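PDB 2YMA: protein OS-9 homolog from Saccharomyces cerevisiae, which acts, here represented by its dimerization domain, as an endoplasmic reticulum lectin that, within the HRD1 ubiquitin ligase complex, targets misfolded lumenal glycoproteins for degradation. Local coordinates for residues Glu15-Gly20 and Leu68-Leu73; Tyr24-Phe29 and Lys36-Asp41; Ser84-Ala89 and Asn128-Lys133; Thr100-Asn105 and Ala112-Asn117. All blocks are in the same frame, centred on the assembly; numbering follows the deposited sequence.

Contact 1 of 4, residues Glu15-Gly20 and Leu68-Leu73; sequences EPIFLG and LRLVSL
I17 and L70 meet tip to tip, I17 CD1 lying 4.1 Å from L70 CD2, while the side chains of I17 and L68 slide past each other in opposite directions, I17 CG2 coming 4.1 Å from L68 CD1. The isoleucine can serve both because its CG1 arm lies beside the backbone N (chi1 -60°) and CG2 beside the carbonyl carbon. L19 adds a third methyl, CD2, set 4.3 Å from L70 CD1 and, more loosely, 4.5 Å from L68 CD1. Around this first shell, L19 also rests on A61 and M65 of helix 52-67 and on F25, which L70 touches too. L68 and L70 are placed by the end of that helix, where the chain leaves in a Schellman motif with R69 at positive phi. R27 binds the carbonyl O of L70, tying the loop to strand 23-28. Between the segments only methyl groups meet, so the helix end is joined to strand 14-20 by dispersion and the hydrophobic effect, without directional bonds.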
loop_
_atom_site.group_PDB
_atom_site.type_symbol
_atom_site.label_atom_id
_atom_site.label_comp_id
_atom_site.label_asym_id
_atom_site.label_seq_id
_atom_site.Cartn_x
_atom_site.Cartn_y
_atom_site.Cartn_z
ATOM N N GLU A 15 -4.292 -5.810 -22.160
ATOM C CA GLU A 15 -5.458 -6.625 -22.480
ATOM C C GLU A 15 -6.540 -6.423 -21.423
ATOM O O GLU A 15 -6.316 -6.693 -20.242
ATOM C CB GLU A 15 -5.077 -8.103 -22.558
ATOM C CG GLU A 15 -4.234 -8.469 -23.774
ATOM C CD GLU A 15 -4.966 -8.213 -25.083
ATOM O OE1 GLU A 15 -6.215 -8.345 -25.116
ATOM O OE2 GLU A 15 -4.289 -7.870 -26.076
ATOM N N PRO A 16 -7.719 -5.936 -21.843
ATOM C CA PRO A 16 -8.819 -5.668 -20.910
ATOM C C PRO A 16 -9.659 -6.909 -20.650
ATOM O O PRO A 16 -10.041 -7.581 -21.586
ATOM C CB PRO A 16 -9.661 -4.615 -21.645
ATOM C CG PRO A 16 -9.110 -4.551 -23.068
ATOM C CD PRO A 16 -8.109 -5.655 -23.231
ATOM N N ILE A 17 -9.923 -7.199 -19.382
ATOM C CA ILE A 17 -10.764 -8.317 -18.994
ATOM C C ILE A 17 -11.916 -7.777 -18.149
ATOM O O ILE A 17 -11.708 -7.125 -17.120
ATOM C CB ILE A 17 -9.968 -9.349 -18.173
ATOM C CG1 ILE A 17 -8.796 -9.899 -18.994
ATOM C CG2 ILE A 17 -10.882 -10.462 -17.679
ATOM C CD1 ILE A 17 -7.816 -10.738 -18.180
ATOM N N PHE A 18 -13.130 -8.049 -18.599
ATOM C CA PHE A 18 -14.339 -7.557 -17.957
ATOM C C PHE A 18 -14.603 -8.174 -16.582
ATOM O O PHE A 18 -14.779 -9.392 -16.464
ATOM C CB PHE A 18 -15.535 -7.836 -18.867
ATOM C CG PHE A 18 -16.795 -7.162 -18.428
ATOM C CD1 PHE A 18 -16.810 -5.796 -18.183
ATOM C CD2 PHE A 18 -17.968 -7.886 -18.264
ATOM C CE1 PHE A 18 -17.966 -5.160 -17.776
ATOM C CE2 PHE A 18 -19.139 -7.252 -17.857
ATOM C CZ PHE A 18 -19.136 -5.887 -17.619
ATOM N N LEU A 19 -14.650 -7.326 -15.552
ATOM C CA LEU A 19 -14.959 -7.778 -14.193
ATOM C C LEU A 19 -16.437 -7.566 -13.872
ATOM O O LEU A 19 -16.945 -7.987 -12.824
ATOM C CB LEU A 19 -14.094 -7.042 -13.176
ATOM C CG LEU A 19 -12.582 -7.230 -13.332
ATOM C CD1 LEU A 19 -11.860 -6.680 -12.109
ATOM C CD2 LEU A 19 -12.261 -8.701 -13.527
ATOM N N GLY A 20 -17.129 -6.898 -14.783
ATOM C CA GLY A 20 -18.519 -6.565 -14.564
ATOM C C GLY A 20 -18.682 -5.209 -13.916
ATOM O O GLY A 20 -17.699 -4.576 -13.527
ATOM N N LEU A 68 -11.290 -15.407 -11.007
ATOM C CA LEU A 68 -10.539 -15.619 -12.229
ATOM C C LEU A 68 -9.076 -15.981 -11.956
ATOM O O LEU A 68 -8.364 -16.444 -12.852
ATOM C CB LEU A 68 -10.658 -14.392 -13.141
ATOM C CG LEU A 68 -12.055 -14.191 -13.748
ATOM C CD1 LEU A 68 -12.097 -13.015 -14.701
ATOM C CD2 LEU A 68 -12.486 -15.460 -14.463
ATOM N N ARG A 69 -8.638 -15.792 -10.711
ATOM C CA ARG A 69 -7.243 -16.025 -10.331
ATOM C C ARG A 69 -6.263 -15.181 -11.159
ATOM O O ARG A 69 -5.189 -15.651 -11.537
ATOM C CB ARG A 69 -6.881 -17.513 -10.447
ATOM C CG ARG A 69 -7.419 -18.394 -9.330
ATOM C CD ARG A 69 -7.310 -19.877 -9.704
ATOM N NE ARG A 69 -8.560 -20.422 -10.236
ATOM C CZ ARG A 69 -8.631 -21.331 -11.202
ATOM N NH1 ARG A 69 -7.522 -21.796 -11.755
ATOM N NH2 ARG A 69 -9.809 -21.769 -11.620
ATOM N N LEU A 70 -6.630 -13.931 -11.420
ATOM C CA LEU A 70 -5.819 -13.052 -12.256
ATOM C C LEU A 70 -4.568 -12.535 -11.554
ATOM O O LEU A 70 -3.596 -12.155 -12.210
ATOM C CB LEU A 70 -6.656 -11.862 -12.738
ATOM C CG LEU A 70 -7.861 -12.225 -13.596
ATOM C CD1 LEU A 70 -8.594 -10.976 -13.994
ATOM C CD2 LEU A 70 -7.381 -12.990 -14.822
ATOM N N VAL A 71 -4.579 -12.484 -10.227
ATOM C CA VAL A 71 -3.428 -11.896 -9.562
ATOM C C VAL A 71 -2.580 -12.922 -8.830
ATOM O O VAL A 71 -3.081 -13.854 -8.183
ATOM C CB VAL A 71 -3.756 -10.662 -8.637
ATOM C CG1 VAL A 71 -4.988 -9.908 -9.088
ATOM C CG2 VAL A 71 -3.817 -11.051 -7.201
ATOM N N SER A 72 -1.276 -12.745 -8.967
ATOM C CA SER A 72 -0.323 -13.602 -8.299
ATOM C C SER A 72 0.631 -12.758 -7.450
ATOM O O SER A 72 0.940 -11.602 -7.785
ATOM C CB SER A 72 0.460 -14.409 -9.332
ATOM O OG SER A 72 1.227 -13.551 -10.159
ATOM N N LEU A 73 1.078 -13.356 -6.351
ATOM C CA LEU A 73 2.036 -12.754 -5.435
ATOM C C LEU A 73 3.382 -12.527 -6.101
ATOM O O LEU A 73 3.655 -13.045 -7.185
ATOM C CB LEU A 73 2.206 -13.653 -4.205
ATOM C CG LEU A 73 0.875 -13.952 -3.509
ATOM C CD1 LEU A 73 1.045 -15.007 -2.432
ATOM C CD2 LEU A 73 0.275 -12.654 -2.938
#

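Contact 2 of 4, residues Tyr24-Phe29 and Lys36-Asp41; sequences YFLRPF and KLMVTD
Four backbone hydrogen bonds join Y24 and L26 to M38 and K36 in two reciprocal pairs. Y24 N donates to M38 O at 2.8 Å and M38 N returns the bond to Y24 O at 2.8 Å; L26 N reaches K36 O at 2.9 Å, and K36 N closes the other ring on a lone pair of L26 O at 3.1 Å. Between them F25 and L37 form a non-hydrogen-bonded pair, where L37 CA also approaches Y24 O. The strands 24-28 and 36-39 are antiparallel with a marked twist, 141° between their directions.

On the face that carries Y24, L26, K36 and M38, the methionine lies alongside the tyrosine, pointing the same way. Its bend at chi3 (65°) brings CE to 3.9 Å from Y24 CD1, while L26 CD1 packs 3.7 Å from M38 CB. T40 crosses the tyrosine at about a right angle, its OG1 in the ring plane at the edge and 3.7 Å from Y24 CE1; that hydroxyl is hydrogen-bonded to the G22 carbonyl. K36 leads its amine away to a salt bridge with D96. On the reverse face, F25 CD1 meets L37 CD2 at 4.0 Å, near M65 and F58 of helix 52-67. This is a beta hairpin with two unlike faces: backbone polar groups pair within the sheet, one face is buried against the helix, and the other mixes apolar packing with charge.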
loop_
_atom_site.group_PDB
_atom_site.type_symbol
_atom_site.label_atom_id
_atom_site.label_comp_id
_atom_site.label_asym_id
_atom_site.label_seq_id
_atom_site.Cartn_x
_atom_site.Cartn_y
_atom_site.Cartn_z
ATOM N N TYR A 24 -13.100 -2.895 -15.687
ATOM C CA TYR A 24 -12.214 -3.809 -16.402
ATOM C C TYR A 24 -10.857 -3.975 -15.750
ATOM O O TYR A 24 -10.235 -3.000 -15.319
ATOM C CB TYR A 24 -11.991 -3.326 -17.826
ATOM C CG TYR A 24 -13.187 -3.502 -18.706
ATOM C CD1 TYR A 24 -14.186 -2.524 -18.755
ATOM C CD2 TYR A 24 -13.331 -4.650 -19.496
ATOM C CE1 TYR A 24 -15.316 -2.681 -19.569
ATOM C CE2 TYR A 24 -14.444 -4.820 -20.314
ATOM C CZ TYR A 24 -15.433 -3.829 -20.351
ATOM O OH TYR A 24 -16.533 -3.991 -21.169
ATOM N N PHE A 25 -10.394 -5.218 -15.706
ATOM C CA PHE A 25 -9.018 -5.503 -15.320
ATOM C C PHE A 25 -8.127 -5.255 -16.544
ATOM O O PHE A 25 -8.324 -5.857 -17.608
ATOM C CB PHE A 25 -8.899 -6.963 -14.838
ATOM C CG PHE A 25 -7.578 -7.300 -14.189
ATOM C CD1 PHE A 25 -7.390 -7.113 -12.825
ATOM C CD2 PHE A 25 -6.535 -7.823 -14.938
ATOM C CE1 PHE A 25 -6.175 -7.435 -12.214
ATOM C CE2 PHE A 25 -5.325 -8.151 -14.340
ATOM C CZ PHE A 25 -5.144 -7.957 -12.979
ATOM N N LEU A 26 -7.153 -4.369 -16.402
ATOM C CA LEU A 26 -6.209 -4.108 -17.489
ATOM C C LEU A 26 -4.903 -4.827 -17.225
ATOM O O LEU A 26 -4.143 -4.464 -16.314
ATOM C CB LEU A 26 -5.941 -2.607 -17.636
ATOM C CG LEU A 26 -7.177 -1.830 -18.078
ATOM C CD1 LEU A 26 -6.873 -0.356 -18.333
ATOM C CD2 LEU A 26 -7.716 -2.483 -19.320
ATOM N N ARG A 27 -4.644 -5.856 -18.014
ATOM C CA ARG A 27 -3.412 -6.593 -17.854
ATOM C C ARG A 27 -2.426 -6.224 -18.929
ATOM O O ARG A 27 -2.653 -6.488 -20.104
ATOM C CB ARG A 27 -3.631 -8.096 -17.912
ATOM C CG ARG A 27 -2.306 -8.800 -18.150
ATOM C CD ARG A 27 -2.084 -9.964 -17.223
ATOM N NE ARG A 27 -2.128 -9.619 -15.802
ATOM C CZ ARG A 27 -2.435 -10.508 -14.860
ATOM N NH1 ARG A 27 -2.729 -11.759 -15.221
ATOM N NH2 ARG A 27 -2.458 -10.165 -13.576
ATOM N N PRO A 28 -1.300 -5.644 -18.522
ATOM C CA PRO A 28 -0.266 -5.254 -19.483
ATOM C C PRO A 28 0.332 -6.475 -20.176
ATOM O O PRO A 28 0.591 -7.485 -19.504
ATOM C CB PRO A 28 0.787 -4.575 -18.605
ATOM C CG PRO A 28 0.595 -5.174 -17.240
ATOM C CD PRO A 28 -0.885 -5.441 -17.124
ATOM N N PHE A 29 0.543 -6.389 -21.494
ATOM C CA PHE A 29 1.190 -7.478 -22.230
ATOM C C PHE A 29 2.640 -7.646 -21.733
ATOM O O PHE A 29 3.166 -8.759 -21.671
ATOM C CB PHE A 29 1.118 -7.256 -23.752
ATOM N N LYS A 36 -3.795 -2.515 -13.929
ATOM C CA LYS A 36 -4.606 -1.328 -13.673
ATOM C C LYS A 36 -6.062 -1.754 -13.672
ATOM O O LYS A 36 -6.387 -2.863 -14.102
ATOM C CB LYS A 36 -4.502 -0.329 -14.826
ATOM C CG LYS A 36 -3.322 0.581 -14.862
ATOM C CD LYS A 36 -3.563 1.598 -15.979
ATOM C CE LYS A 36 -2.456 2.626 -16.056
ATOM N NZ LYS A 36 -2.682 3.561 -17.185
ATOM N N LEU A 37 -6.937 -0.847 -13.247
ATOM C CA LEU A 37 -8.381 -1.037 -13.377
ATOM C C LEU A 37 -8.984 0.108 -14.190
ATOM O O LEU A 37 -8.577 1.271 -14.056
ATOM C CB LEU A 37 -9.066 -1.082 -12.006
ATOM C CG LEU A 37 -8.672 -2.232 -11.081
ATOM C CD1 LEU A 37 -9.261 -2.045 -9.696
ATOM C CD2 LEU A 37 -9.013 -3.602 -11.677
ATOM N N MET A 38 -9.969 -0.213 -15.020
ATOM C CA MET A 38 -10.610 0.813 -15.838
ATOM C C MET A 38 -12.121 0.872 -15.663
ATOM O O MET A 38 -12.832 -0.124 -15.858
ATOM C CB MET A 38 -10.291 0.622 -17.317
ATOM C CG MET A 38 -10.950 1.678 -18.187
ATOM S SD MET A 38 -10.634 1.425 -19.942
ATOM C CE MET A 38 -11.486 -0.133 -20.224
ATOM N N VAL A 39 -12.603 2.060 -15.321
ATOM C CA VAL A 39 -14.028 2.270 -15.111
ATOM C C VAL A 39 -14.638 2.829 -16.383
ATOM O O VAL A 39 -14.132 3.803 -16.941
ATOM C CB VAL A 39 -14.287 3.229 -13.932
ATOM C CG1 VAL A 39 -15.775 3.482 -13.765
ATOM C CG2 VAL A 39 -13.709 2.636 -12.657
ATOM N N THR A 40 -15.709 2.198 -16.854
ATOM C CA THR A 40 -16.401 2.638 -18.069
ATOM C C THR A 40 -17.821 3.097 -17.740
ATOM O O THR A 40 -18.516 3.656 -18.581
ATOM C CB THR A 40 -16.446 1.524 -19.134
ATOM O OG1 THR A 40 -17.190 0.406 -18.630
ATOM C CG2 THR A 40 -15.029 1.054 -19.469
ATOM N N ASP A 41 -18.228 2.881 -16.493
ATOM C CA ASP A 41 -19.567 3.222 -16.017
ATOM C C ASP A 41 -19.728 4.735 -15.824
ATOM O O ASP A 41 -18.965 5.355 -15.087
ATOM C CB ASP A 41 -19.811 2.493 -14.690
ATOM C CG ASP A 41 -21.256 2.550 -14.231
ATOM O OD1 ASP A 41 -22.025 3.411 -14.722
ATOM O OD2 ASP A 41 -21.613 1.726 -13.358
#

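Contact 3 of 4, residues Ser84-Ala89 and Asn128-Lys133; sequences SCVWLA and NFLSYK
W87 turns an edge of its indole to F129: CD1 stands over one face of the phenyl ring, offset toward the rim and 3.7 Å from F129 CZ, in an edge-to-face pair with the planes 72° apart. W87 CG lies opposite the backbone N (chi1 -180°), which carries the indole toward F129. C85 comes to the same phenyl in its plane, with CB 3.9 Å from F129 CE1 and the sulfur also at the rim. N128 lies alongside the indole, pointing the same way, its amide plane 22° from the ring and its CB 3.3 Å from W87 NE1. The asparagine is held by ND2, which donates to L88 O at 2.8 Å almost in its own amide plane, and by OD1, which accepts from D35 N. A water takes the indole N-H at 2.9 Å from W87 NE1.

Beyond the phenyl the chain turns a corner at L130, whose CB sits 3.7 Å from L88 CD1; the L130 side chain lies alongside that of V86. L130, S131, Y132 and K133 all meet the second subunit, K133 by a salt bridge with E113 of that subunit. L130 and S131 both face V86, giving an antiparallel strand pair with a classic beta bulge and the W87-F129 pair on one face.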
loop_
_atom_site.group_PDB
_atom_site.type_symbol
_atom_site.label_atom_id
_atom_site.label_comp_id
_atom_site.label_asym_id
_atom_site.label_seq_id
_atom_site.Cartn_x
_atom_site.Cartn_y
_atom_site.Cartn_z
ATOM N N SER A 84 -3.487 -13.307 2.700
ATOM C CA SER A 84 -3.883 -11.942 3.057
ATOM C C SER A 84 -2.864 -10.986 2.452
ATOM O O SER A 84 -1.711 -11.362 2.243
ATOM C CB SER A 84 -3.941 -11.755 4.578
ATOM O OG SER A 84 -2.661 -11.925 5.158
ATOM N N CYS A 85 -3.268 -9.755 2.168
ATOM C CA CYS A 85 -2.381 -8.857 1.438
ATOM C C CYS A 85 -2.881 -7.431 1.433
ATOM O O CYS A 85 -4.008 -7.157 1.840
ATOM C CB CYS A 85 -2.263 -9.320 -0.013
ATOM S SG CYS A 85 -3.825 -9.131 -0.954
ATOM N N VAL A 86 -2.018 -6.530 0.973
ATOM C CA VAL A 86 -2.421 -5.196 0.590
ATOM C C VAL A 86 -2.027 -5.004 -0.870
ATOM O O VAL A 86 -0.835 -5.009 -1.219
ATOM C CB VAL A 86 -1.773 -4.093 1.459
ATOM C CG1 VAL A 86 -2.084 -2.723 0.870
ATOM C CG2 VAL A 86 -2.294 -4.179 2.858
ATOM N N TRP A 87 -3.044 -4.852 -1.712
ATOM C CA TRP A 87 -2.873 -4.812 -3.160
ATOM C C TRP A 87 -3.394 -3.465 -3.653
ATOM O O TRP A 87 -4.470 -3.025 -3.237
ATOM C CB TRP A 87 -3.646 -5.985 -3.791
ATOM C CG TRP A 87 -3.565 -6.101 -5.311
ATOM C CD1 TRP A 87 -2.599 -6.754 -6.045
ATOM C CD2 TRP A 87 -4.498 -5.575 -6.267
ATOM N NE1 TRP A 87 -2.878 -6.658 -7.390
ATOM C CE2 TRP A 87 -4.032 -5.942 -7.554
ATOM C CE3 TRP A 87 -5.683 -4.830 -6.161
ATOM C CZ2 TRP A 87 -4.709 -5.583 -8.727
ATOM C CZ3 TRP A 87 -6.359 -4.478 -7.330
ATOM C CH2 TRP A 87 -5.866 -4.851 -8.594
ATOM N N LEU A 88 -2.633 -2.802 -4.520
ATOM C CA LEU A 88 -2.982 -1.451 -4.976
ATOM C C LEU A 88 -3.000 -1.391 -6.481
ATOM O O LEU A 88 -2.191 -2.037 -7.141
ATOM C CB LEU A 88 -1.929 -0.415 -4.554
ATOM C CG LEU A 88 -1.339 -0.202 -3.176
ATOM C CD1 LEU A 88 -0.591 -1.442 -2.712
ATOM C CD2 LEU A 88 -0.395 0.984 -3.295
ATOM N N ALA A 89 -3.868 -0.547 -7.020
ATOM C CA ALA A 89 -3.932 -0.339 -8.459
ATOM C C ALA A 89 -4.511 1.029 -8.780
ATOM O O ALA A 89 -5.424 1.515 -8.086
ATOM C CB ALA A 89 -4.766 -1.446 -9.118
ATOM N N ASN A 128 2.103 -3.955 -7.722
ATOM C CA ASN A 128 0.766 -3.848 -7.159
ATOM C C ASN A 128 0.714 -4.195 -5.675
ATOM O O ASN A 128 -0.211 -3.782 -4.975
ATOM C CB ASN A 128 -0.212 -4.770 -7.926
ATOM C CG ASN A 128 -0.479 -4.298 -9.354
ATOM O OD1 ASN A 128 0.027 -4.881 -10.319
ATOM N ND2 ASN A 128 -1.277 -3.233 -9.493
ATOM N N PHE A 129 1.673 -4.982 -5.196
ATOM C CA PHE A 129 1.667 -5.380 -3.788
ATOM C C PHE A 129 2.528 -4.499 -2.913
ATOM O O PHE A 129 3.692 -4.253 -3.204
ATOM C CB PHE A 129 2.105 -6.821 -3.604
ATOM C CG PHE A 129 1.101 -7.815 -4.059
ATOM C CD1 PHE A 129 0.117 -8.263 -3.200
ATOM C CD2 PHE A 129 1.143 -8.314 -5.353
ATOM C CE1 PHE A 129 -0.815 -9.201 -3.632
ATOM C CE2 PHE A 129 0.232 -9.257 -5.774
ATOM C CZ PHE A 129 -0.751 -9.696 -4.919
ATOM N N LEU A 130 1.927 -4.013 -1.837
ATOM C CA LEU A 130 2.669 -3.344 -0.787
ATOM C C LEU A 130 3.157 -4.420 0.191
ATOM O O LEU A 130 4.302 -4.390 0.650
ATOM C CB LEU A 130 1.781 -2.323 -0.076
ATOM C CG LEU A 130 2.384 -1.690 1.175
ATOM C CD1 LEU A 130 3.698 -1.002 0.833
ATOM C CD2 LEU A 130 1.402 -0.731 1.803
ATOM N N SER A 131 2.288 -5.387 0.475
ATOM C CA SER A 131 2.603 -6.443 1.414
ATOM C C SER A 131 1.717 -7.669 1.178
ATOM O O SER A 131 0.667 -7.579 0.537
ATOM C CB SER A 131 2.447 -5.933 2.857
ATOM O OG SER A 131 1.092 -5.946 3.287
ATOM N N TYR A 132 2.144 -8.814 1.706
ATOM C CA TYR A 132 1.349 -10.035 1.625
ATOM C C TYR A 132 1.761 -11.038 2.695
ATOM O O TYR A 132 2.795 -10.896 3.337
ATOM C CB TYR A 132 1.468 -10.677 0.240
ATOM C CG TYR A 132 2.875 -11.070 -0.104
ATOM C CD1 TYR A 132 3.757 -10.149 -0.654
ATOM C CD2 TYR A 132 3.330 -12.357 0.134
ATOM C CE1 TYR A 132 5.052 -10.508 -0.967
ATOM C CE2 TYR A 132 4.617 -12.723 -0.176
ATOM C CZ TYR A 132 5.474 -11.799 -0.726
ATOM O OH TYR A 132 6.762 -12.173 -1.031
ATOM N N LYS A 133 0.943 -12.063 2.868
ATOM C CA LYS A 133 1.199 -13.081 3.866
ATOM C C LYS A 133 0.565 -14.387 3.419
ATOM O O LYS A 133 -0.660 -14.493 3.352
ATOM C CB LYS A 133 0.616 -12.651 5.210
ATOM C CG LYS A 133 0.769 -13.689 6.315
ATOM C CD LYS A 133 -0.065 -13.302 7.527
ATOM C CE LYS A 133 0.264 -14.154 8.749
ATOM N NZ LYS A 133 1.539 -13.739 9.398
HETATM O O HOH W 1 -1.567 -7.781 -9.667
#

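Contact 4 of 4, residues Thr100-Asn105 and Ala112-Asn117; sequences TTLSLN and AEIFFN
L104 pushes its CD1 methyl between A112 and I114, 3.6 Å from A112 CB and 3.7 Å from I114 CG2. L102 CD2 fills the next hollow on this face, between I114 and the ring of F116: it lies 4.0 Å from I114 CB and 3.7 Å from F116 CE1. T100 finishes the row with CG2 against F116 CD1 at 3.8 Å, so that the phenyl is met by two methyls at CD1 and CE1. Both leucines start with CG anti to the backbone N (chi1 -167° for L102), which swings their ends toward the partner strand. Six backbone hydrogen bonds fix this meshing, among them S103 N to F115 O at 2.8 Å and N117 N to T101 O at 2.8 Å. The hairpin lays its L102-L104-I114-F116 face on helix 52-67, where Y55 and F58 meet I114 and F116; W47, from the loop before the helix, also meets F116, edge to face. Strand 84-92 flanks strand 98-106, while N105, E113, F115 and N117 face the second subunit.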
loop_
_atom_site.group_PDB
_atom_site.type_symbol
_atom_site.label_atom_id
_atom_site.label_comp_id
_atom_site.label_asym_id
_atom_site.label_seq_id
_atom_site.Cartn_x
_atom_site.Cartn_y
_atom_site.Cartn_z
ATOM N N THR A 100 -8.398 7.543 -9.241
ATOM C CA THR A 100 -8.120 7.271 -7.837
ATOM C C THR A 100 -7.229 6.045 -7.745
ATOM O O THR A 100 -7.021 5.335 -8.729
ATOM C CB THR A 100 -9.413 6.980 -7.031
ATOM O OG1 THR A 100 -9.119 7.008 -5.630
ATOM C CG2 THR A 100 -9.997 5.596 -7.398
ATOM N N THR A 101 -6.705 5.796 -6.555
ATOM C CA THR A 101 -5.976 4.569 -6.308
ATOM C C THR A 101 -6.882 3.655 -5.485
ATOM O O THR A 101 -7.510 4.090 -4.511
ATOM C CB THR A 101 -4.602 4.838 -5.621
ATOM O OG1 THR A 101 -3.695 5.421 -6.574
ATOM C CG2 THR A 101 -3.992 3.560 -5.104
ATOM N N LEU A 102 -6.987 2.402 -5.914
ATOM C CA LEU A 102 -7.758 1.414 -5.179
ATOM C C LEU A 102 -6.823 0.671 -4.237
ATOM O O LEU A 102 -5.780 0.160 -4.643
ATOM C CB LEU A 102 -8.440 0.439 -6.147
ATOM C CG LEU A 102 -9.555 -0.520 -5.696
ATOM C CD1 LEU A 102 -9.027 -1.895 -5.537
ATOM C CD2 LEU A 102 -10.254 -0.087 -4.423
ATOM N N SER A 103 -7.191 0.648 -2.967
ATOM C CA SER A 103 -6.485 -0.149 -1.984
ATOM C C SER A 103 -7.358 -1.339 -1.612
ATOM O O SER A 103 -8.493 -1.164 -1.162
ATOM C CB SER A 103 -6.184 0.695 -0.738
ATOM O OG SER A 103 -5.643 -0.096 0.307
ATOM N N LEU A 104 -6.819 -2.545 -1.789
ATOM C CA LEU A 104 -7.534 -3.778 -1.452
ATOM C C LEU A 104 -6.795 -4.497 -0.340
ATOM O O LEU A 104 -5.646 -4.917 -0.508
ATOM C CB LEU A 104 -7.642 -4.706 -2.677
ATOM C CG LEU A 104 -8.113 -6.124 -2.338
ATOM C CD1 LEU A 104 -9.505 -6.111 -1.676
ATOM C CD2 LEU A 104 -8.095 -7.011 -3.571
ATOM N N ASN A 105 -7.458 -4.644 0.799
ATOM C CA ASN A 105 -6.812 -5.217 1.967
ATOM C C ASN A 105 -7.499 -6.509 2.331
ATOM O O ASN A 105 -8.537 -6.522 2.996
ATOM C CB ASN A 105 -6.820 -4.233 3.154
ATOM C CG ASN A 105 -6.067 -4.768 4.382
ATOM O OD1 ASN A 105 -5.359 -5.786 4.320
ATOM N ND2 ASN A 105 -6.216 -4.071 5.505
ATOM N N ALA A 112 -12.522 -8.577 3.004
ATOM C CA ALA A 112 -11.566 -7.588 2.524
ATOM C C ALA A 112 -12.074 -6.182 2.840
ATOM O O ALA A 112 -13.270 -5.968 3.039
ATOM C CB ALA A 112 -11.334 -7.746 1.017
ATOM N N GLU A 113 -11.155 -5.225 2.894
ATOM C CA GLU A 113 -11.510 -3.817 2.975
ATOM C C GLU A 113 -11.026 -3.132 1.712
ATOM O O GLU A 113 -9.882 -3.326 1.318
ATOM C CB GLU A 113 -10.835 -3.167 4.183
ATOM C CG GLU A 113 -11.365 -3.630 5.526
ATOM C CD GLU A 113 -12.676 -2.962 5.908
ATOM O OE1 GLU A 113 -12.868 -1.769 5.580
ATOM O OE2 GLU A 113 -13.511 -3.635 6.548
ATOM N N ILE A 114 -11.885 -2.348 1.064
ATOM C CA ILE A 114 -11.430 -1.532 -0.058
ATOM C C ILE A 114 -11.507 -0.049 0.282
ATOM O O ILE A 114 -12.377 0.386 1.033
ATOM C CB ILE A 114 -12.144 -1.863 -1.395
ATOM C CG1 ILE A 114 -13.637 -1.550 -1.324
ATOM C CG2 ILE A 114 -11.899 -3.327 -1.787
ATOM C CD1 ILE A 114 -14.430 -2.122 -2.510
ATOM N N PHE A 115 -10.562 0.714 -0.250
ATOM C CA PHE A 115 -10.450 2.119 0.079
ATOM C C PHE A 115 -10.044 2.822 -1.199
ATOM O O PHE A 115 -9.189 2.332 -1.940
ATOM C CB PHE A 115 -9.391 2.320 1.171
ATOM C CG PHE A 115 -9.202 3.769 1.618
ATOM C CD1 PHE A 115 -8.280 4.598 0.982
ATOM C CD2 PHE A 115 -9.914 4.280 2.702
ATOM C CE1 PHE A 115 -8.090 5.922 1.398
ATOM C CE2 PHE A 115 -9.726 5.604 3.132
ATOM C CZ PHE A 115 -8.819 6.428 2.474
ATOM N N PHE A 116 -10.682 3.952 -1.470
ATOM C CA PHE A 116 -10.313 4.772 -2.607
ATOM C C PHE A 116 -9.473 5.941 -2.124
ATOM O O PHE A 116 -9.900 6.714 -1.271
ATOM C CB PHE A 116 -11.558 5.272 -3.328
ATOM C CG PHE A 116 -12.417 4.171 -3.890
ATOM C CD1 PHE A 116 -11.966 3.392 -4.940
ATOM C CD2 PHE A 116 -13.686 3.927 -3.373
ATOM C CE1 PHE A 116 -12.768 2.385 -5.466
ATOM C CE2 PHE A 116 -14.495 2.921 -3.893
ATOM C CZ PHE A 116 -14.033 2.151 -4.941
ATOM N N ASN A 117 -8.269 6.055 -2.667
ATOM C CA ASN A 117 -7.339 7.081 -2.233
ATOM C C ASN A 117 -6.956 7.970 -3.415
ATOM O O ASN A 117 -6.079 7.617 -4.221
ATOM C CB ASN A 117 -6.099 6.443 -1.592
ATOM C CG ASN A 117 -5.235 7.457 -0.846
ATOM O OD1 ASN A 117 -5.143 8.631 -1.230
ATOM N ND2 ASN A 117 -4.598 7.003 0.226
#

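All four contacts reach one mixed sheet, one face of which packs on helix 52-67; contact 1 adds the loop that follows the helix. Strand 14-20 of contact 1 pairs with strand 23-28 of contact 2, with centres about 9 Å apart. Contacts 3 and 4 are also close, about 10 Å between centres, because strand 84-92 lies beside strand 98-106: W87 O receives L104 N at 2.8 Å. The two halves are joined by the parallel pairing of strands 36-39 and 84-92, and F25 CE1 to W87 CZ2 at 4.2 Å and L73 CD2 to F129 CE1 at 3.7 Å add side-chain contacts. Among the four, contacts 3 and 4 touch the second subunit, whereas contacts 1 and 2 do not.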